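UDP-N-acetylglucosamine 3-dehydrogenase (Acidithiobacillus ferrooxidans, PDB 7BVJ) catalyses the NAD(+)-dependent oxidation of the glucosamine 3-position of UDP-N-acetylglucosamine to a ketone, a step in making the 2,3-diamino sugar of lipid A. Local coordinates at residues V61-I66 and D275-I280; L95-A100 and A292-L297; H111-I116 and R284-D289; G117-V122 and R266-A271. All blocks are in the same frame, centred on the assembly; numbering follows the deposited sequence.

Contact 1 of 4, residues V61-I66 and D275-I280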
loop_
_atom_site.group_PDB
_atom_site.type_symbol
_atom_site.label_atom_id
_atom_site.label_comp_id
_atom_site.label_asym_id
_atom_site.label_seq_id
_atom_site.Cartn_x
_atom_site.Cartn_y
_atom_site.Cartn_z
ATOM N N VAL A 61 -24.537 -3.463 4.918
ATOM C CA VAL A 61 -23.256 -4.172 4.913
ATOM C C VAL A 61 -22.620 -4.205 6.292
ATOM O O VAL A 61 -22.935 -3.408 7.177
ATOM C CB VAL A 61 -22.214 -3.559 3.950
ATOM C CG1 VAL A 61 -22.717 -3.530 2.530
ATOM C CG2 VAL A 61 -21.810 -2.170 4.446
ATOM N N ASP A 62 -21.655 -5.124 6.427
ATOM C CA ASP A 62 -20.761 -5.241 7.568
ATOM C C ASP A 62 -19.382 -4.645 7.305
ATOM O O ASP A 62 -18.767 -4.110 8.234
ATOM C CB ASP A 62 -20.594 -6.718 7.965
ATOM C CG ASP A 62 -21.929 -7.435 8.156
ATOM O OD1 ASP A 62 -22.656 -7.072 9.102
ATOM O OD2 ASP A 62 -22.247 -8.358 7.363
ATOM N N ALA A 63 -18.866 -4.737 6.079
ATOM C CA ALA A 63 -17.567 -4.140 5.780
ATOM C C ALA A 63 -17.594 -3.436 4.432
ATOM O O ALA A 63 -18.338 -3.815 3.524
ATOM C CB ALA A 63 -16.433 -5.185 5.780
ATOM N N VAL A 64 -16.758 -2.412 4.300
ATOM C CA VAL A 64 -16.602 -1.748 3.017
ATOM C C VAL A 64 -15.127 -1.544 2.705
ATOM O O VAL A 64 -14.275 -1.446 3.598
ATOM C CB VAL A 64 -17.326 -0.386 2.967
ATOM C CG1 VAL A 64 -18.818 -0.551 3.213
ATOM C CG2 VAL A 64 -16.697 0.559 3.979
ATOM N N SER A 65 -14.840 -1.474 1.412
ATOM C CA SER A 65 -13.642 -0.799 0.932
ATOM C C SER A 65 -13.969 0.657 0.589
ATOM O O SER A 65 -15.011 0.951 -0.003
ATOM C CB SER A 65 -13.059 -1.517 -0.292
ATOM O OG SER A 65 -12.316 -2.674 0.100
ATOM N N ILE A 66 -13.077 1.560 0.984
ATOM C CA ILE A 66 -13.180 2.988 0.692
ATOM C C ILE A 66 -12.080 3.323 -0.303
ATOM O O ILE A 66 -10.883 3.285 0.030
ATOM C CB ILE A 66 -13.067 3.843 1.959
ATOM C CG1 ILE A 66 -14.332 3.699 2.803
ATOM C CG2 ILE A 66 -12.824 5.282 1.614
ATOM C CD1 ILE A 66 -14.131 4.117 4.238
ATOM N N ASP A 275 -7.870 -11.180 3.532
ATOM C CA ASP A 275 -7.261 -10.965 4.838
ATOM C C ASP A 275 -8.106 -10.018 5.695
ATOM O O ASP A 275 -8.352 -10.287 6.877
ATOM C CB ASP A 275 -5.838 -10.450 4.650
ATOM C CG ASP A 275 -5.115 -10.269 5.950
ATOM O OD1 ASP A 275 -5.374 -9.245 6.611
ATOM O OD2 ASP A 275 -4.286 -11.137 6.320
ATOM N N PHE A 276 -8.560 -8.902 5.108
ATOM C CA PHE A 276 -9.432 -7.955 5.816
ATOM C C PHE A 276 -10.681 -8.658 6.371
ATOM O O PHE A 276 -11.038 -8.508 7.558
ATOM C CB PHE A 276 -9.767 -6.805 4.836
ATOM C CG PHE A 276 -10.888 -5.868 5.267
ATOM C CD1 PHE A 276 -10.866 -5.217 6.496
ATOM C CD2 PHE A 276 -11.929 -5.585 4.390
ATOM C CE1 PHE A 276 -11.893 -4.327 6.857
ATOM C CE2 PHE A 276 -12.967 -4.716 4.746
ATOM C CZ PHE A 276 -12.945 -4.078 5.986
ATOM N N LEU A 277 -11.334 -9.464 5.535
ATOM C CA LEU A 277 -12.576 -10.110 5.968
ATOM C C LEU A 277 -12.310 -11.214 7.005
ATOM O O LEU A 277 -13.101 -11.408 7.942
ATOM C CB LEU A 277 -13.325 -10.659 4.751
ATOM C CG LEU A 277 -13.801 -9.645 3.699
ATOM C CD1 LEU A 277 -14.571 -10.334 2.565
ATOM C CD2 LEU A 277 -14.645 -8.560 4.348
ATOM N N ASN A 278 -11.195 -11.929 6.869
ATOM C CA ASN A 278 -10.826 -12.907 7.889
ATOM C C ASN A 278 -10.526 -12.221 9.205
ATOM O O ASN A 278 -10.860 -12.746 10.267
ATOM C CB ASN A 278 -9.631 -13.738 7.432
ATOM C CG ASN A 278 -9.986 -14.674 6.313
ATOM O OD1 ASN A 278 -11.136 -15.096 6.188
ATOM N ND2 ASN A 278 -9.012 -14.999 5.480
ATOM N N ALA A 279 -9.914 -11.041 9.159
ATOM C CA ALA A 279 -9.639 -10.331 10.402
ATOM C C ALA A 279 -10.931 -9.984 11.117
ATOM O O ALA A 279 -11.027 -10.106 12.346
ATOM C CB ALA A 279 -8.829 -9.071 10.119
ATOM N N ILE A 280 -11.939 -9.539 10.364
ATOM C CA ILE A 280 -13.231 -9.260 10.995
ATOM C C ILE A 280 -13.795 -10.528 11.617
ATOM O O ILE A 280 -14.201 -10.540 12.787
ATOM C CB ILE A 280 -14.229 -8.656 9.991
ATOM C CG1 ILE A 280 -13.799 -7.253 9.573
ATOM C CG2 ILE A 280 -15.638 -8.651 10.601
ATOM C CD1 ILE A 280 -14.354 -6.805 8.205
#

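Contact 2 of 4, residues L95-A100 and A292-L297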
loop_
_atom_site.group_PDB
_atom_site.type_symbol
_atom_site.label_atom_id
_atom_site.label_comp_id
_atom_site.label_asym_id
_atom_site.label_seq_id
_atom_site.Cartn_x
_atom_site.Cartn_y
_atom_site.Cartn_z
ATOM N N LEU A 95 -4.775 12.528 4.593
ATOM C CA LEU A 95 -3.881 13.603 4.178
ATOM C C LEU A 95 -2.907 14.007 5.271
ATOM O O LEU A 95 -1.821 14.518 4.966
ATOM C CB LEU A 95 -4.681 14.843 3.761
ATOM C CG LEU A 95 -5.518 14.879 2.480
ATOM C CD1 LEU A 95 -5.951 16.317 2.223
ATOM C CD2 LEU A 95 -4.795 14.298 1.260
ATOM N N ASP A 96 -3.289 13.829 6.534
ATOM C CA ASP A 96 -2.440 14.213 7.651
ATOM C C ASP A 96 -2.659 13.239 8.797
ATOM O O ASP A 96 -3.618 12.462 8.810
ATOM C CB ASP A 96 -2.712 15.655 8.095
ATOM C CG ASP A 96 -4.163 15.892 8.464
ATOM O OD1 ASP A 96 -4.614 15.406 9.522
ATOM O OD2 ASP A 96 -4.850 16.589 7.693
ATOM N N THR A 97 -1.761 13.301 9.776
ATOM C CA THR A 97 -1.731 12.311 10.845
ATOM C C THR A 97 -2.815 12.521 11.894
ATOM O O THR A 97 -3.099 11.599 12.666
ATOM C CB THR A 97 -0.364 12.337 11.523
ATOM O OG1 THR A 97 -0.117 13.661 12.019
ATOM C CG2 THR A 97 0.728 11.955 10.524
ATOM N N GLU A 98 -3.416 13.708 11.947
ATOM C CA GLU A 98 -4.483 13.975 12.904
ATOM C C GLU A 98 -5.793 13.303 12.486
ATOM O O GLU A 98 -6.521 12.778 13.332
ATOM C CB GLU A 98 -4.653 15.485 13.058
ATOM C CG GLU A 98 -5.419 15.923 14.291
ATOM C CD GLU A 98 -6.901 16.124 14.005
ATOM O OE1 GLU A 98 -7.694 15.204 14.314
ATOM O OE2 GLU A 98 -7.271 17.195 13.466
ATOM N N GLU A 99 -6.093 13.295 11.184
ATOM C CA GLU A 99 -7.208 12.503 10.678
ATOM C C GLU A 99 -6.993 11.022 10.973
ATOM O O GLU A 99 -7.915 10.325 11.414
ATOM C CB GLU A 99 -7.377 12.741 9.171
ATOM C CG GLU A 99 -7.810 14.150 8.792
ATOM C CD GLU A 99 -7.826 14.395 7.278
ATOM O OE1 GLU A 99 -7.276 13.568 6.518
ATOM O OE2 GLU A 99 -8.401 15.414 6.844
ATOM N N ALA A 100 -5.764 10.536 10.766
ATOM C CA ALA A 100 -5.453 9.137 11.031
ATOM C C ALA A 100 -5.600 8.810 12.514
ATOM O O ALA A 100 -6.149 7.760 12.875
ATOM C CB ALA A 100 -4.040 8.821 10.536
ATOM N N ALA A 292 -0.234 1.093 11.569
ATOM C CA ALA A 292 0.816 0.993 10.566
ATOM C C ALA A 292 0.612 1.994 9.430
ATOM O O ALA A 292 1.583 2.586 8.921
ATOM C CB ALA A 292 0.857 -0.429 10.017
ATOM N N GLY A 293 -0.645 2.170 8.996
ATOM C CA GLY A 293 -0.925 3.145 7.958
ATOM C C GLY A 293 -0.461 4.531 8.352
ATOM O O GLY A 293 0.194 5.224 7.574
ATOM N N ARG A 294 -0.751 4.925 9.596
ATOM C CA ARG A 294 -0.340 6.232 10.101
ATOM C C ARG A 294 1.178 6.323 10.242
ATOM O O ARG A 294 1.762 7.371 9.956
ATOM C CB ARG A 294 -1.035 6.512 11.440
ATOM C CG ARG A 294 -0.760 7.883 12.025
ATOM C CD ARG A 294 0.121 7.824 13.273
ATOM N NE ARG A 294 0.047 9.061 14.050
ATOM C CZ ARG A 294 1.010 9.977 14.116
ATOM N NH1 ARG A 294 2.150 9.797 13.461
ATOM N NH2 ARG A 294 0.838 11.076 14.847
ATOM N N ARG A 295 1.829 5.246 10.699
ATOM C CA ARG A 295 3.295 5.216 10.763
ATOM C C ARG A 295 3.904 5.579 9.417
ATOM O O ARG A 295 4.744 6.496 9.309
ATOM C CB ARG A 295 3.783 3.822 11.200
ATOM C CG ARG A 295 3.969 3.628 12.704
ATOM C CD ARG A 295 5.042 2.558 13.051
ATOM N NE ARG A 295 5.403 1.763 11.881
ATOM C CZ ARG A 295 4.810 0.627 11.526
ATOM N NH1 ARG A 295 3.826 0.130 12.274
ATOM N NH2 ARG A 295 5.197 -0.015 10.422
ATOM N N VAL A 296 3.504 4.855 8.370
ATOM C CA VAL A 296 4.083 5.135 7.027
ATOM C C VAL A 296 3.635 6.517 6.545
ATOM O O VAL A 296 4.407 7.129 5.865
ATOM C CB VAL A 296 3.896 4.021 5.976
ATOM C CG1 VAL A 296 2.471 3.708 5.630
ATOM C CG2 VAL A 296 4.701 4.305 4.739
ATOM N N LEU A 297 2.412 6.934 6.872
ATOM C CA LEU A 297 1.929 8.253 6.461
ATOM C C LEU A 297 2.791 9.370 7.038
ATOM O O LEU A 297 3.124 10.330 6.333
ATOM C CB LEU A 297 0.470 8.444 6.884
ATOM C CG LEU A 297 -0.098 9.846 6.623
ATOM C CD1 LEU A 297 -0.331 10.087 5.137
ATOM C CD2 LEU A 297 -1.375 10.099 7.404
#

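Contact 3 of 4, residues H111-I116 and R284-D289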
loop_
_atom_site.group_PDB
_atom_site.type_symbol
_atom_site.label_atom_id
_atom_site.label_comp_id
_atom_site.label_asym_id
_atom_site.label_seq_id
_atom_site.Cartn_x
_atom_site.Cartn_y
_atom_site.Cartn_z
ATOM N N HIS A 111 -14.748 -0.919 18.298
ATOM C CA HIS A 111 -14.278 -2.291 18.137
ATOM C C HIS A 111 -14.443 -2.745 16.685
ATOM O O HIS A 111 -14.989 -3.811 16.395
ATOM C CB HIS A 111 -14.991 -3.242 19.107
ATOM C CG HIS A 111 -14.794 -2.893 20.553
ATOM N ND1 HIS A 111 -15.841 -2.578 21.394
ATOM C CD2 HIS A 111 -13.670 -2.809 21.306
ATOM C CE1 HIS A 111 -15.372 -2.317 22.602
ATOM N NE2 HIS A 111 -14.057 -2.447 22.575
ATOM N N LEU A 112 -13.945 -1.920 15.765
ATOM C CA LEU A 112 -14.001 -2.168 14.333
ATOM C C LEU A 112 -12.610 -2.497 13.806
ATOM O O LEU A 112 -11.600 -2.034 14.343
ATOM C CB LEU A 112 -14.555 -0.947 13.585
ATOM C CG LEU A 112 -16.013 -0.562 13.873
ATOM C CD1 LEU A 112 -16.422 0.702 13.083
ATOM C CD2 LEU A 112 -16.932 -1.750 13.586
ATOM N N VAL A 113 -12.564 -3.307 12.748
ATOM C CA VAL A 113 -11.302 -3.567 12.057
ATOM C C VAL A 113 -11.038 -2.414 11.104
ATOM O O VAL A 113 -11.906 -2.028 10.309
ATOM C CB VAL A 113 -11.340 -4.909 11.305
ATOM C CG1 VAL A 113 -10.165 -5.012 10.349
ATOM C CG2 VAL A 113 -11.320 -6.075 12.290
ATOM N N LEU A 114 -9.843 -1.856 11.190
ATOM C CA LEU A 114 -9.407 -0.760 10.345
ATOM C C LEU A 114 -8.173 -1.247 9.601
ATOM O O LEU A 114 -7.143 -1.534 10.220
ATOM C CB LEU A 114 -9.121 0.477 11.195
ATOM C CG LEU A 114 -8.453 1.723 10.634
ATOM C CD1 LEU A 114 -9.180 2.243 9.389
ATOM C CD2 LEU A 114 -8.432 2.769 11.732
ATOM N N ALA A 115 -8.292 -1.383 8.286
ATOM C CA ALA A 115 -7.197 -1.824 7.443
ATOM C C ALA A 115 -6.927 -0.766 6.383
ATOM O O ALA A 115 -7.853 -0.107 5.892
ATOM C CB ALA A 115 -7.496 -3.181 6.797
ATOM N N ILE A 116 -5.650 -0.586 6.059
ATOM C CA ILE A 116 -5.218 0.319 5.004
ATOM C C ILE A 116 -4.716 -0.534 3.847
ATOM O O ILE A 116 -4.025 -1.536 4.061
ATOM C CB ILE A 116 -4.125 1.293 5.495
ATOM C CG1 ILE A 116 -4.498 1.896 6.849
ATOM C CG2 ILE A 116 -3.915 2.423 4.491
ATOM C CD1 ILE A 116 -5.878 2.557 6.884
ATOM N N ARG A 284 -8.558 -11.855 14.193
ATOM C CA ARG A 284 -7.105 -11.911 14.109
ATOM C C ARG A 284 -6.557 -10.632 13.476
ATOM O O ARG A 284 -7.283 -9.905 12.794
ATOM C CB ARG A 284 -6.658 -13.144 13.312
ATOM C CG ARG A 284 -7.102 -13.174 11.873
ATOM C CD ARG A 284 -6.803 -14.521 11.228
ATOM N NE ARG A 284 -6.556 -14.385 9.795
ATOM C CZ ARG A 284 -6.758 -15.348 8.897
ATOM N NH1 ARG A 284 -7.211 -16.535 9.282
ATOM N NH2 ARG A 284 -6.492 -15.123 7.612
ATOM N N PRO A 285 -5.281 -10.306 13.701
ATOM C CA PRO A 285 -4.770 -9.012 13.227
ATOM C C PRO A 285 -4.667 -8.949 11.711
ATOM O O PRO A 285 -4.316 -9.921 11.038
ATOM C CB PRO A 285 -3.393 -8.908 13.895
ATOM C CG PRO A 285 -3.014 -10.327 14.203
ATOM C CD PRO A 285 -4.297 -11.006 14.547
ATOM N N VAL A 286 -4.987 -7.780 11.178
ATOM C CA VAL A 286 -5.057 -7.589 9.744
ATOM C C VAL A 286 -3.666 -7.270 9.191
ATOM O O VAL A 286 -2.763 -6.860 9.917
ATOM C CB VAL A 286 -6.085 -6.478 9.450
ATOM C CG1 VAL A 286 -5.460 -5.080 9.649
ATOM C CG2 VAL A 286 -6.718 -6.651 8.094
ATOM N N PHE A 287 -3.483 -7.482 7.881
ATOM C CA PHE A 287 -2.150 -7.357 7.283
ATOM C C PHE A 287 -1.562 -5.951 7.450
ATOM O O PHE A 287 -0.336 -5.803 7.570
ATOM C CB PHE A 287 -2.198 -7.709 5.797
ATOM C CG PHE A 287 -2.827 -6.630 4.975
ATOM C CD1 PHE A 287 -4.215 -6.489 4.948
ATOM C CD2 PHE A 287 -2.044 -5.707 4.292
ATOM C CE1 PHE A 287 -4.802 -5.473 4.230
ATOM C CE2 PHE A 287 -2.632 -4.683 3.569
ATOM C CZ PHE A 287 -4.009 -4.566 3.548
ATOM N N CYS A 288 -2.397 -4.909 7.436
ATOM C CA CYS A 288 -1.906 -3.557 7.696
ATOM C C CYS A 288 -3.033 -2.775 8.346
ATOM O O CYS A 288 -4.037 -2.485 7.681
ATOM C CB CYS A 288 -1.429 -2.875 6.415
ATOM S SG CYS A 288 -0.913 -1.155 6.637
ATOM N N ASP A 289 -2.865 -2.414 9.623
ATOM C CA ASP A 289 -3.947 -1.740 10.326
ATOM C C ASP A 289 -3.755 -0.225 10.297
ATOM O O ASP A 289 -2.811 0.291 9.697
ATOM C CB ASP A 289 -4.088 -2.289 11.749
ATOM C CG ASP A 289 -2.967 -1.848 12.699
ATOM O OD1 ASP A 289 -2.078 -1.046 12.330
ATOM O OD2 ASP A 289 -2.991 -2.327 13.854
#

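Contact 4 of 4, residues G117-V122 and R266-A271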
loop_
_atom_site.group_PDB
_atom_site.type_symbol
_atom_site.label_atom_id
_atom_site.label_comp_id
_atom_site.label_asym_id
_atom_site.label_seq_id
_atom_site.Cartn_x
_atom_site.Cartn_y
_atom_site.Cartn_z
ATOM N N GLY A 117 -5.062 -0.136 2.624
ATOM C CA GLY A 117 -4.676 -0.875 1.436
ATOM C C GLY A 117 -3.224 -0.736 1.007
ATOM O O GLY A 117 -2.932 -0.150 -0.038
ATOM N N HIS A 118 -2.303 -1.305 1.789
ATOM C CA HIS A 118 -0.885 -1.295 1.452
ATOM C C HIS A 118 -0.536 -2.629 0.804
ATOM O O HIS A 118 0.032 -3.541 1.424
ATOM C CB HIS A 118 -0.050 -0.998 2.689
ATOM C CG HIS A 118 0.036 0.464 2.991
ATOM N ND1 HIS A 118 0.692 1.348 2.166
ATOM C CD2 HIS A 118 -0.487 1.203 3.997
ATOM C CE1 HIS A 118 0.600 2.567 2.666
ATOM N NE2 HIS A 118 -0.117 2.508 3.774
ATOM N N ILE A 119 -0.842 -2.695 -0.496
ATOM C CA ILE A 119 -0.886 -3.946 -1.249
ATOM C C ILE A 119 0.458 -4.676 -1.269
ATOM O O ILE A 119 0.488 -5.916 -1.255
ATOM C CB ILE A 119 -1.416 -3.677 -2.675
ATOM C CG1 ILE A 119 -1.772 -4.993 -3.379
ATOM C CG2 ILE A 119 -0.423 -2.828 -3.505
ATOM C CD1 ILE A 119 -2.886 -4.875 -4.411
ATOM N N LYS A 120 1.582 -3.954 -1.258
ATOM C CA LYS A 120 2.958 -4.504 -1.420
ATOM C C LYS A 120 3.297 -5.454 -0.275
ATOM O O LYS A 120 4.163 -6.215 -0.421
ATOM C CB LYS A 120 3.963 -3.355 -1.486
ATOM C CG LYS A 120 4.681 -3.121 -2.790
ATOM C CD LYS A 120 3.869 -2.438 -3.821
ATOM C CE LYS A 120 3.526 -3.394 -4.940
ATOM N NZ LYS A 120 2.520 -2.810 -5.839
ATOM N N ARG A 121 2.599 -5.349 0.834
ATOM C CA ARG A 121 2.838 -6.263 1.939
ATOM C C ARG A 121 2.455 -7.687 1.581
ATOM O O ARG A 121 3.034 -8.625 2.140
ATOM C CB ARG A 121 2.062 -5.837 3.178
ATOM C CG ARG A 121 2.492 -4.543 3.816
ATOM C CD ARG A 121 1.873 -4.405 5.173
ATOM N NE ARG A 121 2.363 -3.234 5.898
ATOM C CZ ARG A 121 2.367 -3.148 7.221
ATOM N NH1 ARG A 121 1.896 -4.153 7.935
ATOM N NH2 ARG A 121 2.824 -2.070 7.826
ATOM N N VAL A 122 1.474 -7.884 0.692
ATOM C CA VAL A 122 1.043 -9.237 0.343
ATOM C C VAL A 122 1.691 -9.715 -0.954
ATOM O O VAL A 122 1.368 -10.805 -1.443
ATOM C CB VAL A 122 -0.502 -9.362 0.293
ATOM C CG1 VAL A 122 -1.151 -8.799 1.555
ATOM C CG2 VAL A 122 -1.087 -8.704 -0.930
ATOM N N ARG A 266 0.027 -14.573 -7.546
ATOM C CA ARG A 266 -1.338 -14.617 -7.033
ATOM C C ARG A 266 -1.973 -13.229 -7.111
ATOM O O ARG A 266 -1.305 -12.219 -7.339
ATOM C CB ARG A 266 -1.393 -15.169 -5.601
ATOM C CG ARG A 266 -1.119 -14.154 -4.519
ATOM C CD ARG A 266 -1.237 -14.784 -3.151
ATOM N NE ARG A 266 -0.842 -13.867 -2.083
ATOM C CZ ARG A 266 -0.280 -14.253 -0.941
ATOM N NH1 ARG A 266 -0.031 -15.545 -0.729
ATOM N NH2 ARG A 266 0.049 -13.352 -0.013
ATOM N N ASP A 267 -3.292 -13.199 -6.944
ATOM C CA ASP A 267 -4.055 -11.955 -6.948
ATOM C C ASP A 267 -3.797 -11.200 -5.647
ATOM O O ASP A 267 -4.238 -11.627 -4.582
ATOM C CB ASP A 267 -5.539 -12.276 -7.113
ATOM C CG ASP A 267 -6.340 -11.103 -7.651
ATOM O OD1 ASP A 267 -6.092 -9.936 -7.251
ATOM O OD2 ASP A 267 -7.231 -11.363 -8.484
ATOM N N ALA A 268 -3.076 -10.083 -5.722
ATOM C CA ALA A 268 -2.713 -9.371 -4.498
ATOM C C ALA A 268 -3.929 -8.713 -3.848
ATOM O O ALA A 268 -4.094 -8.760 -2.622
ATOM C CB ALA A 268 -1.629 -8.334 -4.804
ATOM N N LEU A 269 -4.793 -8.097 -4.646
ATOM C CA LEU A 269 -5.924 -7.382 -4.068
ATOM C C LEU A 269 -6.959 -8.354 -3.500
ATOM O O LEU A 269 -7.540 -8.103 -2.433
ATOM C CB LEU A 269 -6.530 -6.454 -5.130
ATOM C CG LEU A 269 -7.830 -5.747 -4.736
ATOM C CD1 LEU A 269 -7.563 -4.790 -3.594
ATOM C CD2 LEU A 269 -8.462 -5.040 -5.923
ATOM N N ALA A 270 -7.196 -9.474 -4.187
ATOM C CA ALA A 270 -8.000 -10.545 -3.597
ATOM C C ALA A 270 -7.411 -11.020 -2.271
ATOM O O ALA A 270 -8.148 -11.268 -1.313
ATOM C CB ALA A 270 -8.122 -11.724 -4.570
ATOM N N ALA A 271 -6.086 -11.183 -2.210
ATOM C CA ALA A 271 -5.435 -11.619 -0.973
ATOM C C ALA A 271 -5.670 -10.617 0.149
ATOM O O ALA A 271 -5.995 -10.985 1.283
ATOM C CB ALA A 271 -3.928 -11.796 -1.221
#

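Contact 1 of 4, residues V61-I66 and D275-I280
Ala63 meets helix 268-282 through a single methyl, and all the apolar contacts across these segments converge on it. Its CB lies 3.6 Å from CE2 of Phe276 and 3.6 Å from CD1 of Ile280, while CD2 of Leu277 comes to 4.1 Å from the same CB. The three helix side chains gather on this one methyl; the axes of strand 63-66 and helix 275-280 pass 10.2 Å apart at 146°, closer to antiparallel than to perpendicular.

The Phe276 ring is also the side chain that approaches the strand backbone. With CG anti to the backbone N (chi1 168°) the ring extends towards the strand, and its CE2 comes 3.7 Å from the carbonyl O of Val64, obliquely to the ring plane. Ile280, one helical turn on, lays its CD1 over one face of this ring, 3.7 Å above the plane and displaced towards the rim, so ring and methyl reach Ala63 as a packed pair.

No hydrogen bond joins the two segments; polar groups turn to other partners, such as Asp62 in a salt bridge with Arg5. In the Rossmann domain, strand 63-66 runs between strands 5-9 and 86-90. Helix 268-282 covers this part of the sheet, with Phe276 also on Leu88 and Ile280 on His86, while Tyr22 of helix 13-25 touches both Phe276 and Leu277.

Contact 2 of 4, residues L95-A100 and A292-L297
Thr97 sits on the flat of the Arg294 guanidinium: its CB is 3.7 Å above the plane and over the centre of the group. The same CB is 3.8 Å from NH2 of Arg294, and CG2 of Thr97 lies 3.9 Å from NH1 of Arg294; the threonine covers the face, and no hydrogen bond joins the two. Lower on the arginine, the aliphatic part packs on Ala100, whose CB is 3.7 Å from CG of Arg294. Leu297, one turn further along its helix, brings CD2 to 3.5 Å from the carbonyl O of Asp96 and 4.3 Å from CB of Ala100.

The shape of Arg294 accounts for both of its contacts. CG is anti to the backbone N (chi1 -176°) and passes Ala100, then the chain bends at chi2 (-110°), which carries the guanidinium across to Thr97. NE is held in a salt bridge with Asp101. A leucine here would probably leave Asp101 without its charged mate and Thr97 without the flat group it packs on.

Behind Thr97, the start of helix 97-110 is fixed by Asp96 at the N-cap: its OD1 accepts from N of Glu99 at 3.1 Å, nearly along the C-O axis, and more weakly from N of Glu98. The contact sets the first turn of helix 97-110, in the Rossmann-fold part of the chain, against helix 290-312, where Ala298 and Leu301 also touch Thr97. Helix 157-173 packs against the same stretch of helix 290-312, Met159 meeting Leu297 and Ile163 meeting Val296.

Contact 3 of 4, residues H111-I116 and R284-D289
Val113 opens the contact by placing CG1 4.4 Å from CB of Val286, a loose apolar approach. Leu114 contributes its carbonyl: the O receives a CA-H...O contact from CA of Asp289 at 3.2 Å. The Ala115 methyl touches the loop, with CB 3.8 Å from CG2 of Val286 and 4.4 Å from CE1 of Phe287, and CA of Ala115 donates a second CA-H...O contact to O of Cys288, also at 3.2 Å.

Strand 114-117 is the last of the parallel Rossmann sheet, paired on its inner side with strand 86-90; the loop between helices 268-282 and 290-312 runs along its other edge. The conventional hydrogen bond here is from N of Ile116 to O of Cys288, 3.0 Å long with an N-H...O angle of 162°.

The carbonyl O of Ile116 points to the Phe287 ring, whose CZ lies 3.1 Å away, obliquely to the ring. Phe287 gets there with CG between its backbone N and carbonyl carbon (chi1 75°). A serine at this position would probably open a gap beside that carbonyl and leave the Ala115 methyl with Val286 but without the ring. CB of Ile116 lies 4.2 Å from SG of Cys288, and CG1 of Ile116 packs on the Asp289 carbonyl.

Contact 4 of 4, residues G117-V122 and R266-A271
Val122 has the most surface buried in this contact, and it meets the start of helix 268-282 through one methyl and its carbonyl. CG2 lies 3.5 Å from the carbonyl O of Ala268, 3.9 Å from CB of Ala268 and 4.2 Å from CB of Ala271, which places it against residues one turn apart. With CG1 anti to the carbonyl carbon (chi1 -50°), CG2 falls between the backbone N and that carbon and is the branch that meets the helix. The carbonyl O of Val122 accepts a weak bond from NH2 of Arg266, at 3.2 Å with an N-H...O angle of only 126°; OE1 of Gln127 is the stronger partner of that nitrogen. NE of Arg266 is buried here with no partner in the model.

Ile119 meets the same Ala268 methyl from a neighbouring direction. Its CG1, anti to the backbone N (chi1 -167°), stands 3.6 Å from CB of Ala268, and CD1 reaches on to CB of Leu269 at 4.0 Å. Ala268 is thus held by both branched residues, which the 3-10 turn at 119-121 presents on one side: N of Val122 bonds back to O of Ile119.

The helix start is itself capped, OD1 of Asp267 accepting from N of Ala270 at 3.3 Å, from above the carboxylate plane. Leu269, touched at CB by Ile119, also packs on Phe17 and His18 of helix 13-25, near the NAD-binding Leu14. The contact thus joins a helix packed on the Rossmann domain to the connection that leaves its final strand, 114-117, for the C-terminal domain, the two-domain architecture of the Gfo/Idh/MocA family.

The second segments of all four contacts come from consecutive pieces of chain that return to the Rossmann domain after the large mixed sheet: helix 268-282 serves contacts 1 and 4, the following loop contact 3, and helix 290-312 contact 2. Contacts 1 and 3 lie 9 Å apart between centres and are joined by Asp275 OD1 to Phe287 N at 2.9 Å, a probable hydrogen bond. Contacts 2 and 3 touch through Gly293 CA and Ile116 CG1 at 3.9 Å, whereas contacts 1 and 2 stay about 11 Å apart at their nearest atoms. The bound NAD lies about 10 Å from the Leu269 side chain in contact 4 and about 11 Å from that of Val64 in contact 1.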